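PDB 3C2Q: ornithine cyclodeaminase from Methanococcus maripaludis S2, which catalyses the NAD(+)-dependent conversion of L-ornithine to L-proline with release of ammonia. Local coordinates for residues Ala166-Asn171 with Arg268-Asp273; Ile278-Leu283 with Gly328-Leu333; Ser307-Leu312 with Gly322-Val327. One frame throughout, in Å; residues are numbered along the deposited sequence.

Contact 1: Ala166-Asn171 with Arg268-Asp273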
ATOM      1  N   ALA B 166     -15.970  21.193 -14.752  1.00 21.42           N
ATOM      2  CA  ALA B 166     -16.363  19.911 -15.283  1.00 20.38           C
ATOM      3  C   ALA B 166     -16.106  18.834 -14.253  1.00 20.05           C
ATOM      4  O   ALA B 166     -15.167  18.956 -13.457  1.00 18.99           O
ATOM      5  CB  ALA B 166     -15.591  19.570 -16.618  1.00 20.49           C
ATOM      6  N   ILE B 167     -16.919  17.778 -14.304  1.00 20.13           N
ATOM      7  CA  ILE B 167     -16.694  16.553 -13.489  1.00 20.17           C
ATOM      8  C   ILE B 167     -16.746  15.308 -14.350  1.00 20.44           C
ATOM      9  O   ILE B 167     -17.717  15.077 -15.075  1.00 21.19           O
ATOM     10  CB  ILE B 167     -17.722  16.400 -12.322  1.00 19.56           C
ATOM     11  CG1 ILE B 167     -17.555  17.561 -11.321  1.00 20.19           C
ATOM     12  CG2 ILE B 167     -17.536  15.014 -11.606  1.00 20.58           C
ATOM     13  CD1 ILE B 167     -18.422  17.439 -10.066  1.00 20.62           C
ATOM     14  N   LEU B 168     -15.685  14.507 -14.299  1.00 19.75           N
ATOM     15  CA  LEU B 168     -15.645  13.238 -14.978  1.00 20.06           C
ATOM     16  C   LEU B 168     -15.649  12.156 -13.905  1.00 20.09           C
ATOM     17  O   LEU B 168     -14.852  12.226 -12.973  1.00 18.85           O
ATOM     18  CB  LEU B 168     -14.365  13.140 -15.808  1.00 20.69           C
ATOM     19  CG  LEU B 168     -14.085  14.330 -16.729  1.00 22.99           C
ATOM     20  CD1 LEU B 168     -12.824  14.051 -17.527  1.00 22.31           C
ATOM     21  CD2 LEU B 168     -15.271  14.555 -17.660  1.00 24.03           C
ATOM     22  N   ALA B 169     -16.537  11.180 -14.020  1.00 19.38           N
ATOM     23  CA  ALA B 169     -16.674  10.182 -12.957  1.00 20.60           C
ATOM     24  C   ALA B 169     -17.418   9.011 -13.561  1.00 21.51           C
ATOM     25  O   ALA B 169     -17.525   8.930 -14.800  1.00 20.79           O
ATOM     26  CB  ALA B 169     -17.419  10.785 -11.743  1.00 19.99           C
ATOM     27  N   GLY B 170     -17.869   8.088 -12.712  1.00 20.93           N
ATOM     28  CA  GLY B 170     -18.669   6.957 -13.128  1.00 21.10           C
ATOM     29  C   GLY B 170     -20.013   6.966 -12.411  1.00 20.55           C
ATOM     30  O   GLY B 170     -20.326   7.895 -11.672  1.00 20.68           O
ATOM     31  N   ASN B 171     -20.756   5.882 -12.590  1.00 19.93           N
ATOM     32  CA  ASN B 171     -22.051   5.670 -11.974  1.00 19.62           C
ATOM     33  C   ASN B 171     -21.921   5.670 -10.461  1.00 20.27           C
ATOM     34  O   ASN B 171     -22.805   6.161  -9.760  1.00 19.50           O
ATOM     35  CB  ASN B 171     -22.620   4.305 -12.403  1.00 19.50           C
ATOM     36  CG  ASN B 171     -24.106   4.133 -12.014  1.00 18.94           C
ATOM     37  OD1 ASN B 171     -24.940   4.871 -12.476  1.00 19.80           O
ATOM     38  ND2 ASN B 171     -24.413   3.141 -11.186  1.00 20.01           N
ATOM     39  N   ARG B 268     -12.214  13.496 -23.448  1.00 22.56           N
ATOM     40  CA  ARG B 268     -11.075  14.187 -24.047  1.00 22.55           C
ATOM     41  C   ARG B 268     -11.387  15.645 -24.357  1.00 22.84           C
ATOM     42  O   ARG B 268     -10.635  16.537 -23.987  1.00 22.95           O
ATOM     43  CB  ARG B 268     -10.594  13.465 -25.307  1.00 21.72           C
ATOM     44  CG  ARG B 268      -9.387  14.143 -25.945  1.00 23.48           C
ATOM     45  CD  ARG B 268      -8.836  13.350 -27.127  1.00 23.91           C
ATOM     46  NE  ARG B 268      -7.651  13.990 -27.719  1.00 24.71           N
ATOM     47  CZ  ARG B 268      -7.184  13.696 -28.937  1.00 26.87           C
ATOM     48  NH1 ARG B 268      -7.803  12.794 -29.698  1.00 23.76           N
ATOM     49  NH2 ARG B 268      -6.114  14.316 -29.399  1.00 27.36           N
ATOM     50  N   THR B 269     -12.510  15.891 -25.015  1.00 23.82           N
ATOM     51  CA  THR B 269     -12.877  17.251 -25.393  1.00 25.56           C
ATOM     52  C   THR B 269     -13.194  18.080 -24.149  1.00 26.16           C
ATOM     53  O   THR B 269     -12.921  19.280 -24.109  1.00 26.85           O
ATOM     54  CB  THR B 269     -14.066  17.247 -26.382  1.00 25.70           C
ATOM     55  OG1 THR B 269     -15.215  16.749 -25.720  1.00 28.76           O
ATOM     56  CG2 THR B 269     -13.800  16.343 -27.550  1.00 25.99           C
ATOM     57  N   THR B 270     -13.717  17.425 -23.112  1.00 26.52           N
ATOM     58  CA  THR B 270     -14.009  18.096 -21.832  1.00 27.20           C
ATOM     59  C   THR B 270     -12.752  18.586 -21.097  1.00 27.44           C
ATOM     60  O   THR B 270     -12.747  19.682 -20.572  1.00 27.86           O
ATOM     61  CB  THR B 270     -14.881  17.203 -20.903  1.00 27.05           C
ATOM     62  OG1 THR B 270     -16.067  16.789 -21.595  1.00 29.19           O
ATOM     63  CG2 THR B 270     -15.321  17.950 -19.674  1.00 28.07           C
ATOM     64  N   VAL B 271     -11.682  17.785 -21.058  1.00 28.01           N
ATOM     65  CA  VAL B 271     -10.481  18.157 -20.294  1.00 28.52           C
ATOM     66  C   VAL B 271      -9.455  18.971 -21.051  1.00 29.68           C
ATOM     67  O   VAL B 271      -8.677  19.714 -20.448  1.00 27.52           O
ATOM     68  CB  VAL B 271      -9.728  16.915 -19.723  1.00 28.52           C
ATOM     69  CG1 VAL B 271     -10.642  16.128 -18.867  1.00 30.21           C
ATOM     70  CG2 VAL B 271      -9.164  16.022 -20.848  1.00 28.09           C
HETATM   71  N   MSE B 272      -9.419  18.816 -22.375  1.00 31.79           N
HETATM   72  CA  MSE B 272      -8.240  19.269 -23.104  1.00 35.97           C
HETATM   73  C   MSE B 272      -8.064  20.796 -23.104  1.00 33.06           C
HETATM   74  O   MSE B 272      -6.978  21.287 -23.411  1.00 33.09           O
HETATM   75  CB  MSE B 272      -8.199  18.677 -24.517  1.00 35.87           C
HETATM   76  CG  MSE B 272      -9.177  19.312 -25.450  1.00 38.52           C
HETATM   77 SE   MSE B 272      -9.378  18.323 -27.137  1.00 49.40          SE
HETATM   78  CE  MSE B 272     -10.565  19.680 -27.900  1.00 40.03           C
ATOM     79  N   ASP B 273      -9.109  21.537 -22.730  1.00 31.80           N
ATOM     80  CA  ASP B 273      -9.008  22.998 -22.641  1.00 31.74           C
ATOM     81  C   ASP B 273      -8.919  23.556 -21.201  1.00 29.96           C
ATOM     82  O   ASP B 273      -8.937  24.775 -20.986  1.00 29.19           O
ATOM     83  CB  ASP B 273     -10.174  23.644 -23.401  1.00 33.01           C
ATOM     84  CG  ASP B 273     -11.543  23.300 -22.800  1.00 37.78           C
ATOM     85  OD1 ASP B 273     -11.658  22.364 -21.962  1.00 40.33           O
ATOM     86  OD2 ASP B 273     -12.533  23.975 -23.178  1.00 43.03           O
TER
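Two torsions set this contact: Leu-168 carries its CG opposite the carbonyl carbon (chi1 -51°), which extends the side chain from strand 166-170 toward helix 260-271, and Thr-270 holds its CG2 methyl opposite the backbone N, turned to the strand. The same rotation of Thr-270 leaves OG1 beside its own backbone N, where it bonds to the carbonyl oxygen of Lys-266 one turn earlier. The hydroxyl is thus satisfied within the helix, and the residue can offer the sheet a methyl. CG2 of Thr-270 lies 3.5 Å from CB of Ala-166, a tight approach that suits a residue as small as alanine. It also meets Leu-168, whose CD2 is 3.9 Å from Thr-270 CG2, the two side chains running antiparallel alongside one another. The other leucine branch turns to Val-271: Leu-168 CD1 and Val-271 CG1 are 3.3 Å apart, closer than usual for two methyls, and the side chains run obliquely. Small or branched side chains suit this largely buried interface, where only methyl groups meet. Strand 166-170 lies between strands 138-142 and 241-244 of the parallel Rossmann sheet; Val-242 of the latter touches both Leu-168 and Thr-270, while Thr-289 of helix 283-292 packs against Leu-168 and Val-271.

Contact 2: Ile278-Leu283 with Gly328-Leu333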
ATOM      1  N   ILE B 278      -7.846  17.953 -11.257  1.00 18.95           N
ATOM      2  CA  ILE B 278      -7.599  17.357  -9.948  1.00 18.85           C
ATOM      3  C   ILE B 278      -8.282  15.990  -9.906  1.00 19.24           C
ATOM      4  O   ILE B 278      -9.498  15.892 -10.097  1.00 18.39           O
ATOM      5  CB  ILE B 278      -8.128  18.214  -8.786  1.00 19.75           C
ATOM      6  CG1 ILE B 278      -7.495  19.605  -8.821  1.00 20.03           C
ATOM      7  CG2 ILE B 278      -7.806  17.501  -7.438  1.00 18.57           C
ATOM      8  CD1 ILE B 278      -8.010  20.589  -7.776  1.00 21.33           C
HETATM    9  N   MSE B 279      -7.495  14.945  -9.677  1.00 18.49           N
HETATM   10  CA  MSE B 279      -7.995  13.574  -9.715  1.00 20.46           C
HETATM   11  C   MSE B 279      -8.112  13.108  -8.280  1.00 18.80           C
HETATM   12  O   MSE B 279      -7.129  13.221  -7.538  1.00 16.65           O
HETATM   13  CB  MSE B 279      -7.002  12.669 -10.444  1.00 20.07           C
HETATM   14  CG  MSE B 279      -6.802  13.071 -11.897  1.00 23.27           C
HETATM   15 SE   MSE B 279      -5.025  12.446 -12.471  1.00 31.64          SE
HETATM   16  CE  MSE B 279      -5.303  12.975 -14.372  1.00 26.19           C
ATOM     17  N   LEU B 280      -9.299  12.615  -7.883  1.00 17.46           N
ATOM     18  CA  LEU B 280      -9.580  12.320  -6.466  1.00 17.61           C
ATOM     19  C   LEU B 280      -9.991  10.856  -6.279  1.00 17.51           C
ATOM     20  O   LEU B 280     -11.109  10.471  -6.631  1.00 16.43           O
ATOM     21  CB  LEU B 280     -10.708  13.222  -5.931  1.00 18.39           C
ATOM     22  CG  LEU B 280     -10.532  14.749  -6.023  1.00 19.10           C
ATOM     23  CD1 LEU B 280     -11.831  15.534  -5.766  1.00 21.09           C
ATOM     24  CD2 LEU B 280      -9.455  15.117  -5.002  1.00 17.75           C
ATOM     25  N   SER B 281      -9.076  10.042  -5.747  1.00 17.12           N
ATOM     26  CA  SER B 281      -9.403   8.664  -5.366  1.00 18.31           C
ATOM     27  C   SER B 281     -10.053   7.809  -6.471  1.00 19.03           C
ATOM     28  O   SER B 281     -11.143   7.231  -6.282  1.00 19.21           O
ATOM     29  CB  SER B 281     -10.326   8.689  -4.129  1.00 19.09           C
ATOM     30  OG  SER B 281     -10.241   7.445  -3.484  1.00 25.44           O
ATOM     31  N   THR B 282      -9.380   7.695  -7.615  1.00 17.63           N
ATOM     32  CA  THR B 282      -9.880   6.849  -8.668  1.00 18.34           C
ATOM     33  C   THR B 282      -8.728   6.465  -9.575  1.00 18.09           C
ATOM     34  O   THR B 282      -8.173   7.301 -10.259  1.00 19.37           O
ATOM     35  CB  THR B 282     -11.053   7.478  -9.498  1.00 18.36           C
ATOM     36  OG1 THR B 282     -11.304   6.634 -10.629  1.00 21.35           O
ATOM     37  CG2 THR B 282     -10.766   8.918  -9.950  1.00 18.01           C
ATOM     38  N   LEU B 283      -8.339   5.210  -9.519  1.00 18.14           N
ATOM     39  CA  LEU B 283      -7.298   4.693 -10.397  1.00 18.93           C
ATOM     40  C   LEU B 283      -7.763   4.730 -11.846  1.00 19.03           C
ATOM     41  O   LEU B 283      -7.065   5.252 -12.700  1.00 18.70           O
ATOM     42  CB  LEU B 283      -6.959   3.258 -10.003  1.00 20.17           C
ATOM     43  CG  LEU B 283      -5.897   2.574 -10.893  1.00 18.84           C
ATOM     44  CD1 LEU B 283      -4.669   3.419 -11.019  1.00 17.23           C
ATOM     45  CD2 LEU B 283      -5.568   1.229 -10.207  1.00 20.92           C
ATOM     46  N   GLY B 328     -11.026  12.312   1.867  1.00 17.81           N
ATOM     47  CA  GLY B 328     -12.134  12.911   2.599  1.00 19.13           C
ATOM     48  C   GLY B 328     -11.666  14.031   3.530  1.00 19.08           C
ATOM     49  O   GLY B 328     -12.274  15.085   3.562  1.00 20.17           O
ATOM     50  N   VAL B 329     -10.562  13.819   4.241  1.00 17.16           N
ATOM     51  CA  VAL B 329      -9.979  14.866   5.082  1.00 16.74           C
ATOM     52  C   VAL B 329      -9.365  15.973   4.228  1.00 17.19           C
ATOM     53  O   VAL B 329      -9.564  17.156   4.493  1.00 17.49           O
ATOM     54  CB  VAL B 329      -8.951  14.294   6.080  1.00 17.07           C
ATOM     55  CG1 VAL B 329      -8.527  15.394   7.096  1.00 14.95           C
ATOM     56  CG2 VAL B 329      -9.569  13.080   6.830  1.00 15.40           C
ATOM     57  N   PHE B 330      -8.599  15.584   3.213  1.00 16.04           N
ATOM     58  CA  PHE B 330      -8.066  16.522   2.253  1.00 16.73           C
ATOM     59  C   PHE B 330      -9.122  17.500   1.708  1.00 16.27           C
ATOM     60  O   PHE B 330      -8.886  18.713   1.709  1.00 16.20           O
ATOM     61  CB  PHE B 330      -7.391  15.738   1.095  1.00 16.29           C
ATOM     62  CG  PHE B 330      -6.958  16.615  -0.058  1.00 18.04           C
ATOM     63  CD1 PHE B 330      -5.709  17.243  -0.053  1.00 19.23           C
ATOM     64  CD2 PHE B 330      -7.789  16.806  -1.145  1.00 18.59           C
ATOM     65  CE1 PHE B 330      -5.308  18.062  -1.137  1.00 20.86           C
ATOM     66  CE2 PHE B 330      -7.399  17.640  -2.230  1.00 17.62           C
ATOM     67  CZ  PHE B 330      -6.167  18.255  -2.212  1.00 18.01           C
ATOM     68  N   LEU B 331     -10.265  16.985   1.232  1.00 15.31           N
ATOM     69  CA  LEU B 331     -11.325  17.857   0.684  1.00 17.39           C
ATOM     70  C   LEU B 331     -11.886  18.814   1.727  1.00 17.08           C
ATOM     71  O   LEU B 331     -12.166  19.971   1.409  1.00 18.75           O
ATOM     72  CB  LEU B 331     -12.461  17.058   0.003  1.00 16.63           C
ATOM     73  CG  LEU B 331     -12.053  16.390  -1.331  1.00 17.13           C
ATOM     74  CD1 LEU B 331     -13.114  15.390  -1.776  1.00 17.46           C
ATOM     75  CD2 LEU B 331     -11.780  17.422  -2.432  1.00 18.60           C
ATOM     76  N   VAL B 332     -12.025  18.348   2.956  1.00 17.96           N
ATOM     77  CA  VAL B 332     -12.570  19.204   4.067  1.00 16.76           C
ATOM     78  C   VAL B 332     -11.609  20.351   4.365  1.00 18.61           C
ATOM     79  O   VAL B 332     -12.010  21.541   4.437  1.00 18.48           O
ATOM     80  CB  VAL B 332     -12.907  18.341   5.327  1.00 16.86           C
ATOM     81  CG1 VAL B 332     -13.288  19.238   6.525  1.00 18.32           C
ATOM     82  CG2 VAL B 332     -14.093  17.377   5.001  1.00 14.85           C
ATOM     83  N   LEU B 333     -10.326  20.013   4.475  1.00 16.50           N
ATOM     84  CA  LEU B 333      -9.291  21.025   4.690  1.00 17.09           C
ATOM     85  C   LEU B 333      -9.101  21.977   3.504  1.00 18.25           C
ATOM     86  O   LEU B 333      -8.901  23.197   3.700  1.00 18.67           O
ATOM     87  CB  LEU B 333      -7.956  20.344   5.042  1.00 16.45           C
ATOM     88  CG  LEU B 333      -7.912  19.626   6.389  1.00 16.67           C
ATOM     89  CD1 LEU B 333      -6.561  18.885   6.572  1.00 16.00           C
ATOM     90  CD2 LEU B 333      -8.190  20.628   7.561  1.00 17.12           C
TER
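Leu-280, the last residue of strand 276-280, and Leu-331 of helix 327-342 meet through their methyls, and aliphatic packing makes up the larger share. The leucines approach end-on, tip to tip: CD1 of Leu-280 lies 3.8 Å from CD2 of Leu-331. Both branches of each leucine take part, since Leu-280 CD2 is 4.2 Å from Leu-331 CD2 and Leu-331 CD1 stands equally far from Leu-280 CD1. Leucine suits both places because the backbones stand well apart, 9.2 Å between the CA atoms of Leu-280 and Leu-331. In Leu-331, chi1 of -70° sets CG opposite the carbonyl carbon and brings the methyls nearer the strand. This is the helix-on-sheet packing of a Rossmann fold, helix 327-342 following strand 321-324, outermost in the sheet within this chain, and packing on strands 276-280 and 298-303. Aliphatic-aromatic packing adds a looser contact, Leu-280 CD2 approaching Phe-330 CE2 obliquely at 4.3 Å. The Phe-330 side chain also touches Val-302 of the neighbouring strand and Ile-116 of helix 112-133. Just past the strand, Ser-281 OG bonds to Asp-303 OD1, and Thr-282 OG1 caps the next helix at His-285 N; Asp-303, Thr-282 and His-285 probably bind NAD(+), as in related enzymes.

Contact 3: Ser307-Leu312 with Gly322-Val327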
ATOM      1  N   SER B 307       0.588   3.515  -4.749  1.00 17.31           N
ATOM      2  CA  SER B 307       0.656   2.757  -5.997  1.00 18.79           C
ATOM      3  C   SER B 307      -0.257   3.332  -7.102  1.00 18.66           C
ATOM      4  O   SER B 307       0.075   3.260  -8.311  1.00 19.10           O
ATOM      5  CB  SER B 307       0.389   1.262  -5.736  1.00 18.05           C
ATOM      6  OG  SER B 307      -0.966   1.097  -5.401  1.00 22.32           O
ATOM      7  N   THR B 308      -1.374   3.966  -6.718  1.00 18.82           N
ATOM      8  CA  THR B 308      -2.231   4.624  -7.705  1.00 18.09           C
ATOM      9  C   THR B 308      -1.550   5.774  -8.442  1.00 17.75           C
ATOM     10  O   THR B 308      -1.641   5.872  -9.685  1.00 16.87           O
ATOM     11  CB  THR B 308      -3.615   5.047  -7.079  1.00 19.84           C
ATOM     12  OG1 THR B 308      -4.315   3.846  -6.758  1.00 23.10           O
ATOM     13  CG2 THR B 308      -4.493   5.859  -8.073  1.00 20.46           C
ATOM     14  N   VAL B 309      -0.866   6.646  -7.698  1.00 15.67           N
ATOM     15  CA  VAL B 309      -0.190   7.767  -8.299  1.00 16.15           C
ATOM     16  C   VAL B 309       0.974   7.234  -9.137  1.00 15.61           C
ATOM     17  O   VAL B 309       1.233   7.718 -10.235  1.00 15.40           O
ATOM     18  CB  VAL B 309       0.380   8.728  -7.241  1.00 16.90           C
ATOM     19  CG1 VAL B 309       0.939   9.969  -7.928  1.00 19.31           C
ATOM     20  CG2 VAL B 309      -0.716   9.122  -6.218  1.00 19.57           C
ATOM     21  N   THR B 310       1.674   6.232  -8.620  1.00 14.29           N
ATOM     22  CA  THR B 310       2.808   5.671  -9.378  1.00 15.03           C
ATOM     23  C   THR B 310       2.328   5.028 -10.706  1.00 15.25           C
ATOM     24  O   THR B 310       3.021   5.130 -11.744  1.00 15.51           O
ATOM     25  CB  THR B 310       3.578   4.645  -8.519  1.00 14.54           C
ATOM     26  OG1 THR B 310       4.208   5.341  -7.422  1.00 15.26           O
ATOM     27  CG2 THR B 310       4.676   4.012  -9.344  1.00 13.91           C
ATOM     28  N   LYS B 311       1.190   4.323 -10.669  1.00 14.38           N
ATOM     29  CA  LYS B 311       0.617   3.713 -11.895  1.00 15.07           C
ATOM     30  C   LYS B 311       0.333   4.789 -12.936  1.00 16.10           C
ATOM     31  O   LYS B 311       0.598   4.602 -14.164  1.00 16.69           O
ATOM     32  CB  LYS B 311      -0.667   2.972 -11.565  1.00 14.92           C
ATOM     33  CG  LYS B 311      -0.385   1.580 -10.985  1.00 15.86           C
ATOM     34  CD  LYS B 311      -1.656   0.962 -10.417  1.00 20.64           C
ATOM     35  CE  LYS B 311      -1.365  -0.436  -9.878  1.00 24.76           C
ATOM     36  NZ  LYS B 311      -2.405  -0.763  -8.871  1.00 33.36           N
ATOM     37  N   LEU B 312      -0.211   5.896 -12.462  1.00 15.07           N
ATOM     38  CA  LEU B 312      -0.506   7.010 -13.344  1.00 16.59           C
ATOM     39  C   LEU B 312       0.744   7.543 -14.025  1.00 17.02           C
ATOM     40  O   LEU B 312       0.764   7.734 -15.245  1.00 16.69           O
ATOM     41  CB  LEU B 312      -1.229   8.135 -12.592  1.00 15.89           C
ATOM     42  CG  LEU B 312      -1.380   9.485 -13.302  1.00 17.17           C
ATOM     43  CD1 LEU B 312      -2.506   9.325 -14.332  1.00 16.99           C
ATOM     44  CD2 LEU B 312      -1.775  10.528 -12.265  1.00 18.07           C
ATOM     45  N   GLY B 322       1.711  14.203  -7.114  1.00 18.00           N
ATOM     46  CA  GLY B 322       0.948  13.235  -6.346  1.00 17.14           C
ATOM     47  C   GLY B 322       0.781  13.745  -4.933  1.00 17.32           C
ATOM     48  O   GLY B 322       1.718  14.312  -4.354  1.00 17.17           O
ATOM     49  N   VAL B 323      -0.415  13.580  -4.380  1.00 16.09           N
ATOM     50  CA  VAL B 323      -0.673  13.905  -2.967  1.00 15.52           C
ATOM     51  C   VAL B 323      -1.217  12.589  -2.363  1.00 15.65           C
ATOM     52  O   VAL B 323      -2.383  12.218  -2.607  1.00 15.60           O
ATOM     53  CB  VAL B 323      -1.705  15.038  -2.795  1.00 14.50           C
ATOM     54  CG1 VAL B 323      -1.917  15.339  -1.282  1.00 17.63           C
ATOM     55  CG2 VAL B 323      -1.227  16.346  -3.518  1.00 15.55           C
ATOM     56  N   VAL B 324      -0.375  11.880  -1.617  1.00 14.36           N
ATOM     57  CA  VAL B 324      -0.787  10.581  -1.021  1.00 13.60           C
ATOM     58  C   VAL B 324      -1.410  10.907   0.356  1.00 14.74           C
ATOM     59  O   VAL B 324      -0.711  11.202   1.342  1.00 13.75           O
ATOM     60  CB  VAL B 324       0.343   9.587  -0.955  1.00 13.87           C
ATOM     61  CG1 VAL B 324      -0.120   8.191  -0.378  1.00 13.87           C
ATOM     62  CG2 VAL B 324       0.975   9.390  -2.398  1.00 14.70           C
ATOM     63  N   THR B 325      -2.743  10.884   0.395  1.00 13.41           N
ATOM     64  CA  THR B 325      -3.422  11.352   1.598  1.00 14.69           C
ATOM     65  C   THR B 325      -4.845  10.822   1.613  1.00 14.92           C
ATOM     66  O   THR B 325      -5.287  10.174   0.665  1.00 15.64           O
ATOM     67  CB  THR B 325      -3.421  12.910   1.684  1.00 14.52           C
ATOM     68  OG1 THR B 325      -3.905  13.334   2.967  1.00 14.59           O
ATOM     69  CG2 THR B 325      -4.318  13.507   0.621  1.00 13.36           C
ATOM     70  N   ASP B 326      -5.574  11.116   2.687  1.00 15.99           N
ATOM     71  CA  ASP B 326      -6.966  10.704   2.826  1.00 16.33           C
ATOM     72  C   ASP B 326      -7.795  11.739   2.069  1.00 16.76           C
ATOM     73  O   ASP B 326      -7.792  12.914   2.421  1.00 14.94           O
ATOM     74  CB  ASP B 326      -7.296  10.676   4.317  1.00 17.81           C
ATOM     75  CG  ASP B 326      -8.710  10.210   4.608  1.00 19.60           C
ATOM     76  OD1 ASP B 326      -9.660  10.593   3.898  1.00 22.12           O
ATOM     77  OD2 ASP B 326      -8.885   9.499   5.601  1.00 18.92           O
ATOM     78  N   VAL B 327      -8.523  11.308   1.033  1.00 16.19           N
ATOM     79  CA  VAL B 327      -9.235  12.247   0.190  1.00 17.88           C
ATOM     80  C   VAL B 327     -10.344  13.001   0.949  1.00 18.60           C
ATOM     81  O   VAL B 327     -10.567  14.184   0.682  1.00 18.17           O
ATOM     82  CB  VAL B 327      -9.812  11.565  -1.112  1.00 17.70           C
ATOM     83  CG1 VAL B 327     -11.011  10.654  -0.801  1.00 19.93           C
ATOM     84  CG2 VAL B 327     -10.228  12.623  -2.136  1.00 20.26           C
TER
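Val-309 points from helix 306-314 toward strand 321-324 and divides its two methyls between two residues of the strand. With CG1 opposite the backbone N (chi1 -174°), that methyl is directed at Gly-322, whereas CG2, opposite the carbonyl carbon, turns to Val-324. The first branch meets main chain: Val-309 CG1 rests 3.6 Å from the CA of Gly-322. Glycine suits this place because, with no side chain, it lets the methyl sit directly against its CA. Its bare backbone lets the elements draw close, and the CA atoms of Val-309 and Gly-322 are 5.9 Å apart.

The second branch makes a looser meeting of side chains. CG2 of Val-309 and CG2 of Val-324 stand 4.2 Å apart, with the two valines set at a slant. Val-324 uses one flank here, and also packs on Ile-304 of a second subunit. A compact beta-branched valine suits both positions, offering methyls close to the backbone with few rotamers to lose on burial. Val-309 also touches Cys-301 of strand 298-303, so one helical residue covers parts of two adjacent strands.

Beyond the strand, Asp-326 caps the following helix, with weak bonds from its OD1 to the N atoms of Gly-328 and Val-329. Its OD2 forms a salt bridge to Lys-112 NZ of the second subunit and a hydrogen bond to that subunit's Thr-325 OG1, tying the strand's exit to the subunit interface. Asp-326 and Val-327 also probably bind NAD(+), by analogy with relatives. Strand 298-303, helix 306-314 and strand 321-324 form a beta-alpha-beta unit, the repeating element of the Rossmann nucleotide-binding fold.

How the contacts relate
All three contacts attach helices to the same six-stranded parallel sheet of the Rossmann domain. Contact 1 comes first along the chain and closes before contact 2 opens; helix 260-271 of contact 1 leads on to strand 276-280 of contact 2. Contact 3 is nested within the loop that contact 2 closes, and strand 321-324 runs into helix 327-342. Centres of contacts 1 and 2 lie about 16 Å apart, those of 1 and 3 about 19 Å. The centres of contacts 2 and 3 are about 10 Å apart, and they touch directly; both reach the second subunit. Each contact holds at least one probable NAD(+)-binding residue, consistent with a cofactor site formed at the ends of the packed strands and helices.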